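Long-range contacts in UPF0311 protein CA_C3321 (Clostridium acetobutylicum ATCC 824, PDB 3G7G), which is of unknown function but belongs to the UPF0311 (DUF3237) family and folds into a closed eight-stranded antiparallel barrel of the allene oxide cyclase-like clan: residues A[15-20]-A[44-49]; A[35-40]-A[61-66]; A[96-101]-A[113-118]; A[119-124]-A[138-143]. One frame throughout, in Å; residues are numbered along the deposited sequence.

Interaction 1: A[15-20]-A[44-49]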
loop_
_atom_site.group_PDB
_atom_site.type_symbol
_atom_site.label_atom_id
_atom_site.label_comp_id
_atom_site.label_asym_id
_atom_site.label_seq_id
_atom_site.Cartn_x
_atom_site.Cartn_y
_atom_site.Cartn_z
ATOM N N PHE A 15 20.705 12.997 -5.508
ATOM C CA PHE A 15 20.305 14.361 -5.796
ATOM C C PHE A 15 19.580 14.912 -4.582
ATOM O O PHE A 15 19.327 14.196 -3.616
ATOM C CB PHE A 15 19.404 14.439 -7.034
ATOM C CG PHE A 15 18.107 13.645 -6.898
ATOM C CD1 PHE A 15 16.929 14.271 -6.543
ATOM C CD2 PHE A 15 18.085 12.290 -7.149
ATOM C CE1 PHE A 15 15.750 13.563 -6.426
ATOM C CE2 PHE A 15 16.902 11.557 -7.032
ATOM C CZ PHE A 15 15.733 12.205 -6.677
ATOM N N SER A 16 19.287 16.197 -4.631
ATOM C CA SER A 16 18.503 16.891 -3.623
ATOM C C SER A 16 17.349 17.569 -4.296
ATOM O O SER A 16 17.406 17.884 -5.491
ATOM C CB SER A 16 19.337 17.990 -2.980
ATOM O OG SER A 16 20.501 17.442 -2.404
ATOM N N ILE A 17 16.320 17.854 -3.521
ATOM C CA ILE A 17 15.255 18.736 -3.989
ATOM C C ILE A 17 15.007 19.758 -2.898
ATOM O O ILE A 17 14.889 19.389 -1.740
ATOM C CB ILE A 17 13.955 17.975 -4.319
ATOM C CG1 ILE A 17 14.246 16.784 -5.226
ATOM C CG2 ILE A 17 12.955 18.901 -5.002
ATOM C CD1 ILE A 17 13.020 15.968 -5.617
ATOM N N THR A 18 14.978 21.043 -3.261
ATOM C CA THR A 18 14.492 22.067 -2.343
ATOM C C THR A 18 13.096 22.454 -2.796
ATOM O O THR A 18 12.917 22.904 -3.917
ATOM C CB THR A 18 15.411 23.277 -2.302
ATOM O OG1 THR A 18 16.717 22.837 -1.954
ATOM C CG2 THR A 18 14.937 24.282 -1.260
ATOM N N ILE A 19 12.122 22.258 -1.919
ATOM C CA ILE A 19 10.721 22.437 -2.231
ATOM C C ILE A 19 10.107 23.605 -1.466
ATOM O O ILE A 19 10.288 23.718 -0.264
ATOM C CB ILE A 19 9.915 21.162 -1.823
ATOM C CG1 ILE A 19 10.273 19.987 -2.723
ATOM C CG2 ILE A 19 8.443 21.405 -1.925
ATOM C CD1 ILE A 19 9.764 18.648 -2.213
ATOM N N THR A 20 9.340 24.428 -2.169
ATOM C CA THR A 20 8.495 25.437 -1.573
ATOM C C THR A 20 7.089 24.854 -1.486
ATOM O O THR A 20 6.546 24.358 -2.463
ATOM C CB THR A 20 8.481 26.729 -2.432
ATOM O OG1 THR A 20 9.826 27.201 -2.619
ATOM C CG2 THR A 20 7.666 27.831 -1.796
ATOM N N GLY A 44 9.858 23.561 -6.824
ATOM C CA GLY A 44 10.996 22.870 -6.290
ATOM C C GLY A 44 12.092 22.727 -7.309
ATOM O O GLY A 44 11.848 22.544 -8.520
ATOM N N LYS A 45 13.316 22.799 -6.809
ATOM C CA LYS A 45 14.465 22.714 -7.650
ATOM C C LYS A 45 15.221 21.439 -7.354
ATOM O O LYS A 45 15.566 21.187 -6.215
ATOM C CB LYS A 45 15.357 23.925 -7.409
ATOM C CG LYS A 45 16.649 23.857 -8.183
ATOM C CD LYS A 45 17.295 25.238 -8.261
ATOM C CE LYS A 45 18.748 25.157 -8.667
ATOM N NZ LYS A 45 19.380 26.503 -8.426
ATOM N N VAL A 46 15.504 20.667 -8.403
ATOM C CA VAL A 46 16.180 19.390 -8.299
ATOM C C VAL A 46 17.644 19.618 -8.667
ATOM O O VAL A 46 17.940 20.238 -9.691
ATOM C CB VAL A 46 15.569 18.347 -9.254
ATOM C CG1 VAL A 46 16.297 17.009 -9.119
ATOM C CG2 VAL A 46 14.063 18.223 -9.042
ATOM N N SER A 47 18.557 19.148 -7.835
ATOM C CA SER A 47 19.969 19.278 -8.151
ATOM C C SER A 47 20.818 18.112 -7.658
ATOM O O SER A 47 20.509 17.434 -6.693
ATOM C CB SER A 47 20.491 20.635 -7.674
ATOM O OG SER A 47 20.359 20.771 -6.283
ATOM N N GLY A 48 21.884 17.841 -8.378
ATOM C CA GLY A 48 22.715 16.678 -8.115
ATOM C C GLY A 48 23.510 16.413 -9.355
ATOM O O GLY A 48 23.178 16.912 -10.435
ATOM N N ASN A 49 24.572 15.639 -9.205
ATOM C CA ASN A 49 25.477 15.404 -10.309
ATOM C C ASN A 49 24.750 14.723 -11.453
ATOM O O ASN A 49 24.205 13.651 -11.289
ATOM C CB ASN A 49 26.677 14.568 -9.861
ATOM C CG ASN A 49 27.746 14.494 -10.929
ATOM O OD1 ASN A 49 27.713 13.605 -11.785
ATOM N ND2 ASN A 49 28.699 15.442 -10.903
#

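Interaction 2: A[35-40]-A[61-66]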
loop_
_atom_site.group_PDB
_atom_site.type_symbol
_atom_site.label_atom_id
_atom_site.label_comp_id
_atom_site.label_asym_id
_atom_site.label_seq_id
_atom_site.Cartn_x
_atom_site.Cartn_y
_atom_site.Cartn_z
ATOM N N ARG A 35 -4.392 14.627 13.369
ATOM C CA ARG A 35 -4.629 15.790 12.533
ATOM C C ARG A 35 -4.171 15.528 11.081
ATOM O O ARG A 35 -2.968 15.349 10.828
ATOM C CB ARG A 35 -3.806 16.958 13.096
ATOM C CG ARG A 35 -4.019 18.321 12.411
ATOM C CD ARG A 35 -3.105 19.391 13.043
ATOM N NE ARG A 35 -3.528 20.741 12.672
ATOM C CZ ARG A 35 -4.154 21.652 13.446
ATOM N NH1 ARG A 35 -4.472 21.438 14.731
ATOM N NH2 ARG A 35 -4.487 22.827 12.892
ATOM N N ARG A 36 -5.125 15.540 10.152
ATOM C CA ARG A 36 -4.893 15.335 8.730
ATOM C C ARG A 36 -4.852 16.670 8.010
ATOM O O ARG A 36 -5.793 17.475 8.131
ATOM C CB ARG A 36 -6.023 14.481 8.138
ATOM C CG ARG A 36 -6.095 14.308 6.564
ATOM C CD ARG A 36 -4.967 13.482 6.019
ATOM N NE ARG A 36 -5.048 12.145 6.607
ATOM C CZ ARG A 36 -4.189 11.154 6.384
ATOM N NH1 ARG A 36 -3.125 11.330 5.631
ATOM N NH2 ARG A 36 -4.379 9.972 6.950
ATOM N N GLN A 37 -3.803 16.878 7.217
ATOM C CA GLN A 37 -3.723 18.031 6.347
ATOM C C GLN A 37 -3.076 17.662 5.021
ATOM O O GLN A 37 -2.261 16.748 4.970
ATOM C CB GLN A 37 -2.891 19.146 7.007
ATOM C CG GLN A 37 -1.752 18.596 7.795
ATOM C CD GLN A 37 -0.893 19.637 8.443
ATOM O OE1 GLN A 37 -1.379 20.677 8.876
ATOM N NE2 GLN A 37 0.416 19.353 8.525
ATOM N N LEU A 38 -3.421 18.419 3.980
ATOM C CA LEU A 38 -2.816 18.299 2.645
ATOM C C LEU A 38 -1.933 19.518 2.379
ATOM O O LEU A 38 -2.391 20.661 2.496
ATOM C CB LEU A 38 -3.898 18.222 1.586
ATOM C CG LEU A 38 -4.952 17.143 1.800
ATOM C CD1 LEU A 38 -6.097 17.265 0.781
ATOM C CD2 LEU A 38 -4.274 15.779 1.746
ATOM N N ILE A 39 -0.665 19.272 2.059
ATOM C CA ILE A 39 0.297 20.334 1.787
ATOM C C ILE A 39 0.592 20.402 0.290
ATOM O O ILE A 39 1.208 19.486 -0.261
ATOM C CB ILE A 39 1.620 20.129 2.525
ATOM C CG1 ILE A 39 1.367 19.785 3.986
ATOM C CG2 ILE A 39 2.511 21.377 2.360
ATOM C CD1 ILE A 39 1.114 20.932 4.835
ATOM N N PRO A 40 0.122 21.471 -0.388
ATOM C CA PRO A 40 0.479 21.664 -1.789
ATOM C C PRO A 40 1.952 21.983 -1.955
ATOM O O PRO A 40 2.528 22.644 -1.092
ATOM C CB PRO A 40 -0.421 22.827 -2.240
ATOM C CG PRO A 40 -1.503 22.936 -1.181
ATOM C CD PRO A 40 -0.819 22.506 0.088
ATOM N N ASP A 61 1.604 16.694 -0.423
ATOM C CA ASP A 61 1.960 15.840 0.699
ATOM C C ASP A 61 0.742 15.645 1.624
ATOM O O ASP A 61 0.231 16.596 2.211
ATOM C CB ASP A 61 3.136 16.411 1.479
ATOM C CG ASP A 61 3.771 15.381 2.425
ATOM O OD1 ASP A 61 3.214 14.263 2.553
ATOM O OD2 ASP A 61 4.813 15.676 3.051
ATOM N N SER A 62 0.235 14.422 1.691
ATOM C CA SER A 62 -0.809 14.079 2.615
ATOM C C SER A 62 -0.174 13.613 3.930
ATOM O O SER A 62 0.582 12.653 3.950
ATOM C CB SER A 62 -1.692 13.006 2.042
ATOM O OG SER A 62 -2.785 12.808 2.895
ATOM N N GLN A 63 -0.485 14.324 5.007
ATOM C CA GLN A 63 0.155 14.163 6.303
ATOM C C GLN A 63 -0.856 13.945 7.410
ATOM O O GLN A 63 -1.929 14.517 7.405
ATOM C CB GLN A 63 0.932 15.407 6.655
ATOM C CG GLN A 63 1.907 15.784 5.631
ATOM C CD GLN A 63 2.749 16.968 6.051
ATOM O OE1 GLN A 63 2.337 17.807 6.876
ATOM N NE2 GLN A 63 3.930 17.047 5.486
ATOM N N ILE A 64 -0.487 13.128 8.375
ATOM C CA ILE A 64 -1.293 12.999 9.566
ATOM C C ILE A 64 -0.366 13.035 10.790
ATOM O O ILE A 64 0.589 12.266 10.875
ATOM C CB ILE A 64 -2.165 11.709 9.475
ATOM C CG1 ILE A 64 -3.081 11.569 10.702
ATOM C CG2 ILE A 64 -1.267 10.484 9.204
ATOM C CD1 ILE A 64 -4.583 11.657 10.424
ATOM N N VAL A 65 -0.652 13.941 11.727
ATOM C CA VAL A 65 0.048 14.017 13.002
ATOM C C VAL A 65 -0.779 13.210 13.993
ATOM O O VAL A 65 -1.927 13.575 14.353
ATOM C CB VAL A 65 0.203 15.451 13.501
ATOM C CG1 VAL A 65 1.071 15.479 14.769
ATOM C CG2 VAL A 65 0.815 16.319 12.427
ATOM N N ARG A 66 -0.216 12.076 14.388
ATOM C CA ARG A 66 -0.893 11.159 15.268
ATOM C C ARG A 66 -1.027 11.760 16.689
ATOM O O ARG A 66 -0.288 12.677 17.050
ATOM C CB ARG A 66 -0.147 9.828 15.265
ATOM C CG ARG A 66 -0.213 9.092 13.907
ATOM C CD ARG A 66 -1.649 8.711 13.538
ATOM N NE ARG A 66 -1.682 7.918 12.337
ATOM C CZ ARG A 66 -2.785 7.560 11.698
ATOM N NH1 ARG A 66 -3.984 7.930 12.138
ATOM N NH2 ARG A 66 -2.682 6.814 10.606
HETATM O O HOH W 1 -0.391 10.429 4.898
#

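Interaction 3: A[96-101]-A[113-118]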
loop_
_atom_site.group_PDB
_atom_site.type_symbol
_atom_site.label_atom_id
_atom_site.label_comp_id
_atom_site.label_asym_id
_atom_site.label_seq_id
_atom_site.Cartn_x
_atom_site.Cartn_y
_atom_site.Cartn_z
ATOM N N THR A 96 9.311 12.995 13.619
ATOM C CA THR A 96 9.086 12.977 15.040
ATOM C C THR A 96 9.946 14.075 15.666
ATOM O O THR A 96 10.881 14.568 15.044
ATOM C CB THR A 96 9.504 11.633 15.677
ATOM O OG1 THR A 96 10.914 11.480 15.550
ATOM C CG2 THR A 96 8.848 10.471 15.036
ATOM N N VAL A 97 9.592 14.436 16.895
ATOM C CA VAL A 97 10.371 15.346 17.755
ATOM C C VAL A 97 10.464 14.749 19.150
ATOM O O VAL A 97 9.628 13.943 19.516
ATOM C CB VAL A 97 9.732 16.772 17.897
ATOM C CG1 VAL A 97 9.821 17.533 16.593
ATOM C CG2 VAL A 97 8.273 16.716 18.421
ATOM N N PRO A 98 11.475 15.147 19.945
ATOM C CA PRO A 98 11.472 14.757 21.371
ATOM C C PRO A 98 10.251 15.225 22.158
ATOM O O PRO A 98 9.543 16.148 21.738
ATOM C CB PRO A 98 12.738 15.398 21.923
ATOM C CG PRO A 98 13.602 15.614 20.751
ATOM C CD PRO A 98 12.681 15.920 19.601
ATOM N N ASP A 99 10.010 14.553 23.281
ATOM C CA ASP A 99 8.778 14.722 24.067
ATOM C C ASP A 99 8.542 16.158 24.439
ATOM O O ASP A 99 7.417 16.637 24.392
ATOM C CB ASP A 99 8.831 13.888 25.347
ATOM C CG ASP A 99 7.444 13.550 25.869
ATOM O OD1 ASP A 99 6.770 14.498 26.353
ATOM O OD2 ASP A 99 7.024 12.344 25.777
ATOM N N GLU A 100 9.624 16.849 24.775
ATOM C CA GLU A 100 9.569 18.259 25.166
ATOM C C GLU A 100 9.053 19.197 24.072
ATOM O O GLU A 100 8.698 20.325 24.362
ATOM C CB GLU A 100 10.956 18.730 25.634
ATOM C CG GLU A 100 11.922 19.022 24.495
ATOM C CD GLU A 100 13.357 19.148 24.947
ATOM O OE1 GLU A 100 14.076 18.122 24.970
ATOM O OE2 GLU A 100 13.767 20.284 25.254
ATOM N N TYR A 101 9.028 18.755 22.818
ATOM C CA TYR A 101 8.501 19.594 21.731
ATOM C C TYR A 101 7.157 19.152 21.183
ATOM O O TYR A 101 6.629 19.809 20.294
ATOM C CB TYR A 101 9.469 19.631 20.564
ATOM C CG TYR A 101 10.862 20.108 20.891
ATOM C CD1 TYR A 101 11.191 21.461 20.839
ATOM C CD2 TYR A 101 11.866 19.198 21.189
ATOM C CE1 TYR A 101 12.484 21.889 21.100
ATOM C CE2 TYR A 101 13.159 19.617 21.445
ATOM C CZ TYR A 101 13.459 20.957 21.402
ATOM O OH TYR A 101 14.746 21.362 21.658
ATOM N N PRO A 113 14.416 23.222 13.807
ATOM C CA PRO A 113 14.732 22.224 12.766
ATOM C C PRO A 113 15.634 21.073 13.213
ATOM O O PRO A 113 15.467 19.938 12.729
ATOM C CB PRO A 113 15.480 23.046 11.702
ATOM C CG PRO A 113 14.937 24.400 11.824
ATOM C CD PRO A 113 14.521 24.596 13.274
ATOM N N ASN A 114 16.600 21.369 14.089
ATOM C CA ASN A 114 17.544 20.347 14.564
ATOM C C ASN A 114 16.898 19.358 15.543
ATOM O O ASN A 114 17.463 18.306 15.858
ATOM C CB ASN A 114 18.769 20.992 15.212
ATOM C CG ASN A 114 19.751 21.596 14.186
ATOM O OD1 ASN A 114 20.707 22.290 14.581
ATOM N ND2 ASN A 114 19.533 21.330 12.876
ATOM N N ALA A 115 15.707 19.698 16.016
ATOM C CA ALA A 115 14.949 18.831 16.901
ATOM C C ALA A 115 14.323 17.618 16.169
ATOM O O ALA A 115 14.109 16.584 16.781
ATOM C CB ALA A 115 13.874 19.641 17.621
ATOM N N TYR A 116 14.073 17.739 14.868
ATOM C CA TYR A 116 13.346 16.706 14.123
ATOM C C TYR A 116 14.159 15.466 13.716
ATOM O O TYR A 116 15.310 15.575 13.313
ATOM C CB TYR A 116 12.758 17.303 12.856
ATOM C CG TYR A 116 11.645 18.308 13.069
ATOM C CD1 TYR A 116 10.367 17.903 13.396
ATOM C CD2 TYR A 116 11.873 19.664 12.873
ATOM C CE1 TYR A 116 9.332 18.822 13.551
ATOM C CE2 TYR A 116 10.859 20.598 13.021
ATOM C CZ TYR A 116 9.600 20.180 13.373
ATOM O OH TYR A 116 8.616 21.122 13.532
ATOM N N TYR A 117 13.543 14.297 13.867
ATOM C CA TYR A 117 13.858 13.115 13.079
ATOM C C TYR A 117 12.912 13.135 11.881
ATOM O O TYR A 117 11.714 13.050 12.055
ATOM C CB TYR A 117 13.617 11.856 13.887
ATOM C CG TYR A 117 13.907 10.581 13.141
ATOM C CD1 TYR A 117 15.188 10.073 13.109
ATOM C CD2 TYR A 117 12.896 9.885 12.454
ATOM C CE1 TYR A 117 15.470 8.929 12.416
ATOM C CE2 TYR A 117 13.170 8.747 11.758
ATOM C CZ TYR A 117 14.464 8.257 11.765
ATOM O OH TYR A 117 14.802 7.102 11.084
ATOM N N PHE A 118 13.448 13.226 10.676
ATOM C CA PHE A 118 12.636 13.408 9.486
ATOM C C PHE A 118 13.242 12.546 8.350
ATOM O O PHE A 118 14.204 12.937 7.723
ATOM C CB PHE A 118 12.593 14.922 9.195
ATOM C CG PHE A 118 11.636 15.337 8.123
ATOM C CD1 PHE A 118 11.650 16.656 7.672
ATOM C CD2 PHE A 118 10.724 14.440 7.549
ATOM C CE1 PHE A 118 10.785 17.078 6.660
ATOM C CE2 PHE A 118 9.879 14.853 6.524
ATOM C CZ PHE A 118 9.904 16.186 6.091
#

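Interaction 4: A[119-124]-A[138-143]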
loop_
_atom_site.group_PDB
_atom_site.type_symbol
_atom_site.label_atom_id
_atom_site.label_comp_id
_atom_site.label_asym_id
_atom_site.label_seq_id
_atom_site.Cartn_x
_atom_site.Cartn_y
_atom_site.Cartn_z
ATOM N N ARG A 119 12.702 11.335 8.178
ATOM C CA ARG A 119 13.227 10.360 7.236
ATOM C C ARG A 119 12.110 9.708 6.474
ATOM O O ARG A 119 11.032 9.480 7.023
ATOM C CB ARG A 119 13.996 9.278 7.988
ATOM C CG ARG A 119 15.150 9.811 8.835
ATOM C CD ARG A 119 16.190 10.329 7.946
ATOM N NE ARG A 119 17.434 10.645 8.623
ATOM C CZ ARG A 119 17.832 11.866 8.919
ATOM N NH1 ARG A 119 17.060 12.912 8.644
ATOM N NH2 ARG A 119 19.005 12.044 9.503
ATOM N N THR A 120 12.384 9.382 5.216
ATOM C CA THR A 120 11.393 8.832 4.305
ATOM C C THR A 120 12.018 7.822 3.316
ATOM O O THR A 120 13.247 7.761 3.130
ATOM C CB THR A 120 10.638 9.952 3.490
ATOM O OG1 THR A 120 11.418 10.350 2.367
ATOM C CG2 THR A 120 10.374 11.163 4.312
ATOM N N ILE A 121 11.142 7.022 2.713
ATOM C CA ILE A 121 11.481 6.077 1.686
ATOM C C ILE A 121 10.729 6.489 0.385
ATOM O O ILE A 121 9.513 6.378 0.295
ATOM C CB ILE A 121 11.084 4.651 2.048
ATOM C CG1 ILE A 121 11.599 4.202 3.421
ATOM C CG2 ILE A 121 11.563 3.689 0.954
ATOM C CD1 ILE A 121 13.056 4.160 3.598
ATOM N N PRO A 122 11.474 6.977 -0.621
ATOM C CA PRO A 122 10.911 7.219 -1.946
ATOM C C PRO A 122 10.871 5.982 -2.870
ATOM O O PRO A 122 11.803 5.139 -2.856
ATOM C CB PRO A 122 11.826 8.286 -2.504
ATOM C CG PRO A 122 13.187 7.907 -1.900
ATOM C CD PRO A 122 12.904 7.310 -0.563
ATOM N N THR A 123 9.765 5.904 -3.621
ATOM C CA THR A 123 9.529 4.995 -4.736
ATOM C C THR A 123 9.464 5.846 -5.999
ATOM O O THR A 123 8.740 6.874 -6.027
ATOM C CB THR A 123 8.164 4.276 -4.533
ATOM O OG1 THR A 123 8.206 3.520 -3.318
ATOM C CG2 THR A 123 7.816 3.330 -5.659
ATOM N N PHE A 124 10.167 5.418 -7.050
ATOM C CA PHE A 124 10.182 6.122 -8.312
ATOM C C PHE A 124 9.538 5.369 -9.464
ATOM O O PHE A 124 9.585 4.149 -9.526
ATOM C CB PHE A 124 11.603 6.469 -8.720
ATOM C CG PHE A 124 12.343 7.281 -7.699
ATOM C CD1 PHE A 124 12.084 8.615 -7.523
ATOM C CD2 PHE A 124 13.278 6.687 -6.882
ATOM C CE1 PHE A 124 12.795 9.345 -6.561
ATOM C CE2 PHE A 124 13.965 7.407 -5.959
ATOM C CZ PHE A 124 13.729 8.716 -5.791
ATOM N N ILE A 138 16.736 0.371 -3.792
ATOM C CA ILE A 138 16.161 0.964 -2.576
ATOM C C ILE A 138 16.852 2.298 -2.275
ATOM O O ILE A 138 18.080 2.473 -2.464
ATOM C CB ILE A 138 16.189 -0.009 -1.352
ATOM C CG1 ILE A 138 15.347 -1.259 -1.632
ATOM C CG2 ILE A 138 15.692 0.677 -0.054
ATOM C CD1 ILE A 138 13.946 -1.033 -1.888
ATOM N N PHE A 139 16.042 3.233 -1.814
ATOM C CA PHE A 139 16.462 4.595 -1.521
ATOM C C PHE A 139 15.951 5.053 -0.159
ATOM O O PHE A 139 14.906 4.607 0.330
ATOM C CB PHE A 139 15.850 5.572 -2.532
ATOM C CG PHE A 139 16.366 5.427 -3.924
ATOM C CD1 PHE A 139 17.325 6.293 -4.414
ATOM C CD2 PHE A 139 15.867 4.448 -4.748
ATOM C CE1 PHE A 139 17.775 6.178 -5.694
ATOM C CE2 PHE A 139 16.313 4.318 -6.037
ATOM C CZ PHE A 139 17.286 5.176 -6.505
ATOM N N VAL A 140 16.705 5.967 0.425
ATOM C CA VAL A 140 16.346 6.625 1.659
ATOM C C VAL A 140 16.475 8.117 1.425
ATOM O O VAL A 140 17.413 8.576 0.755
ATOM C CB VAL A 140 17.289 6.238 2.815
ATOM C CG1 VAL A 140 16.997 7.094 4.015
ATOM C CG2 VAL A 140 17.143 4.785 3.185
ATOM N N CYS A 141 15.537 8.862 1.993
ATOM C CA CYS A 141 15.536 10.312 1.904
ATOM C C CYS A 141 15.659 10.962 3.305
ATOM O O CYS A 141 14.945 10.612 4.238
ATOM C CB CYS A 141 14.259 10.723 1.176
ATOM S SG CYS A 141 13.904 12.452 1.069
ATOM N N CYS A 142 16.633 11.859 3.450
ATOM C CA CYS A 142 16.817 12.658 4.663
ATOM C C CYS A 142 16.295 14.048 4.404
ATOM O O CYS A 142 16.746 14.703 3.473
ATOM C CB CYS A 142 18.302 12.744 5.030
ATOM S SG CYS A 142 18.971 11.140 5.521
ATOM N N ALA A 143 15.354 14.500 5.225
ATOM C CA ALA A 143 14.688 15.759 4.989
ATOM C C ALA A 143 14.882 16.665 6.187
ATOM O O ALA A 143 15.195 16.188 7.286
ATOM C CB ALA A 143 13.216 15.546 4.718
HETATM O O HOH W 2 12.788 2.741 -2.052
#

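Interaction 1: A[15-20]-A[44-49]
Ser16 pairs with Ser47 and Thr18 with Lys45 as the hydrogen-bonded pairs of an antiparallel ladder, the two short strands running at 172° to each other in the beta hairpin that opens the eight-stranded barrel. Each pair is closed by two N-H...O bonds, of which Ser16 N to Ser47 O is the shortest at 2.7 Å. In between, the non-hydrogen-bonded pair Ile17-Val46 turns its branches into the barrel, where both side chains also meet Ile79 of strand 71-81. The two run alongside each other, with Ile17 CG1 4.1 Å from Val46 CG2. The other branch of Val46, CG1, stands opposite the backbone N (chi1 -180°) and thereby approaches the ring of Phe15, 3.8 Å from its CD1. That ring further receives Ile17 CG1 at its edge and stacks with Phe51 and Phe154, so the hairpin adds to an aromatic group inside the barrel. The opposite face, carrying Ser16, Thr18, Lys45 and Ser47, is more open, and the lysine chain stretches away from its partner strand. Toward the far end the backbones draw close at Gly44, whose CA lies 3.1 Å from Thr18 O in a CA-H...O contact.

Interaction 2: A[35-40]-A[61-66]
Arg36 and Gln37 reach across to Ile64, Ser62 and Gln63 from the two faces of an antiparallel hairpin, strands 34-47 and 53-65 of the barrel, whose short segments run at 161°. Three hydrogen-bonded pairs, Arg35-Val65, Gln37-Gln63 and Ile39-Asp61, hold the backbones. On their face the packing is tight in the middle: Gln37 NE2 gives a hydrogen bond to Gln63 OE1 at 3.0 Å, bent to 139° at the hydrogen. The donor lies in the plane of the Gln63 carbonyl, although the two amides are turned 33° apart. Ile39 closes in on the same oxygen, its CG1 3.6 Å from Gln63 OE1. The Arg35-Val65 end is looser, since the two side chains approach only near their roots and the extended arginine turns off, toward a weak bond with Gln29.

The other face is covered by the second subunit. Arg36 folds back at both chi2 and chi3, which lays one face of its guanidinium on Ile64, CB standing 3.7 Å from Arg36 CZ. In this position Arg36 NH2 forms a salt bridge with Glu125 of the second subunit. Its NH1 makes a weak bond to Ser62 OG (3.1 Å), a hydroxyl also bonded to Tyr88 of the second subunit. In the guanidinium plane sits a water that accepts from Arg36 NH1 at 3.0 Å and donates to Ser62 O at 2.6 Å.

Interaction 3: A[96-101]-A[113-118]
Tyr101 and Ala115 meet because the tyrosine ring is set beside its own backbone N (chi1 -57°), which turns one face of it toward the alanine methyl. Ala115 CB stands over that face, displaced toward the rim and 3.9 Å from Tyr101 CE2, in a CH-pi contact. The ring is further framed by Pro98 CB in its plane at the edge, and the turn carrying both residues is fastened by Tyr101 N to Pro98 O at 2.9 Å. Pro98 also leans across the contact, with its CD 3.2 Å from Ala115 O.

Closer to the barrel, Thr96 and Tyr117 form one antiparallel hydrogen-bonded pair: Thr96 N to Tyr117 O and Tyr117 N to Thr96 O are both 2.9 Å. Their side chains run alongside each other, Thr96 OG1 touching Tyr117 CB at 3.2 Å. The tyrosine then extends away from the threonine, and its hydroxyl is held by Ile157 O and Ile138 N of the third subunit. On the other side of the chain Val97 presses CG1 closely against the Tyr116 ring, 3.3 Å from CD1.

The pair is the terminal rung between strands 86-96 and 117-126; beyond it the chain leaves the sheet through Val97 and Pro98. From there it turns into helix 102-107, whose Ile102 and Val105 pack on Val97, while Val111 of the returning loop touches Val97, Tyr101 and Tyr116.

Interaction 4: A[119-124]-A[138-143]
Arg119 lays its side chain over Cys142, its cross-strand neighbour in a non-hydrogen-bonded antiparallel pair. From the root outward, CB passes 4.1 Å from Cys141 O, and CD settles 3.8 Å from Cys142 SG. The bend at chi2 (-68°) directs the rest of the chain over the cysteine, so that the sulfur sits above one face of the guanidinium, toward its rim and 3.5 Å from Arg119 NE. This NE is buried and has no hydrogen-bonding partner in the model. Arg119 CZ lies 3.7 Å from Cys142 SG, with NH2 farther off. At the tip, NH1 rests 3.8 Å from Cys142 CB, and Ala143 O lies at the guanidinium edge.

Next along the strands, Thr120 and Cys141 exchange two backbone bonds, the tighter being Cys141 N to Thr120 O at 2.8 Å. Thr120 OG1 is bonded to Asn91 of strand 86-96. Regular pairing then stops at Pro122, which has no N-H to offer, and Phe139 O is left buried without a partner, with Pro122 CD and Ile121 CG2 beside it. A water takes over part of the ladder, donating to Pro122 O (2.7 Å) and accepting from Phe139 N (3.3 Å). Beyond it the side chains resume the contact: Phe124 points its edge, CE2 foremost, at the centre of the Phe139 face in a T-shaped stack with planes at 81°. Strands whose directions make an angle of 138° and that fill the widening gap with proline and aromatic side chains suit the strongly coiled wall of a closed antiparallel barrel, the fold of this DUF3237 protein.

In the fold
Interactions 1, 2 and 4 join neighbouring barrel strands; interaction 3 does so by a single rung and otherwise joins loops. Interactions 1 and 2 share strand 34-47 on opposite sides of the chain's centre; interactions 3 and 4 share strand 117-126 and adjoin through a probable hydrogen bond between Phe118 O and Ala143 N. Interaction 4 is buried, largely apolar and aromatic at one end, an arginine over a cysteine at the other, and meets interaction 1 where Phe15 packs on Phe124. Interaction 3 lies at the surface, where a ladder ends. Interaction 2 is the most polar, its arginine turned to the second subunit. Interactions 3 and 4 touch the third subunit, interaction 1 no other chain of the assembly.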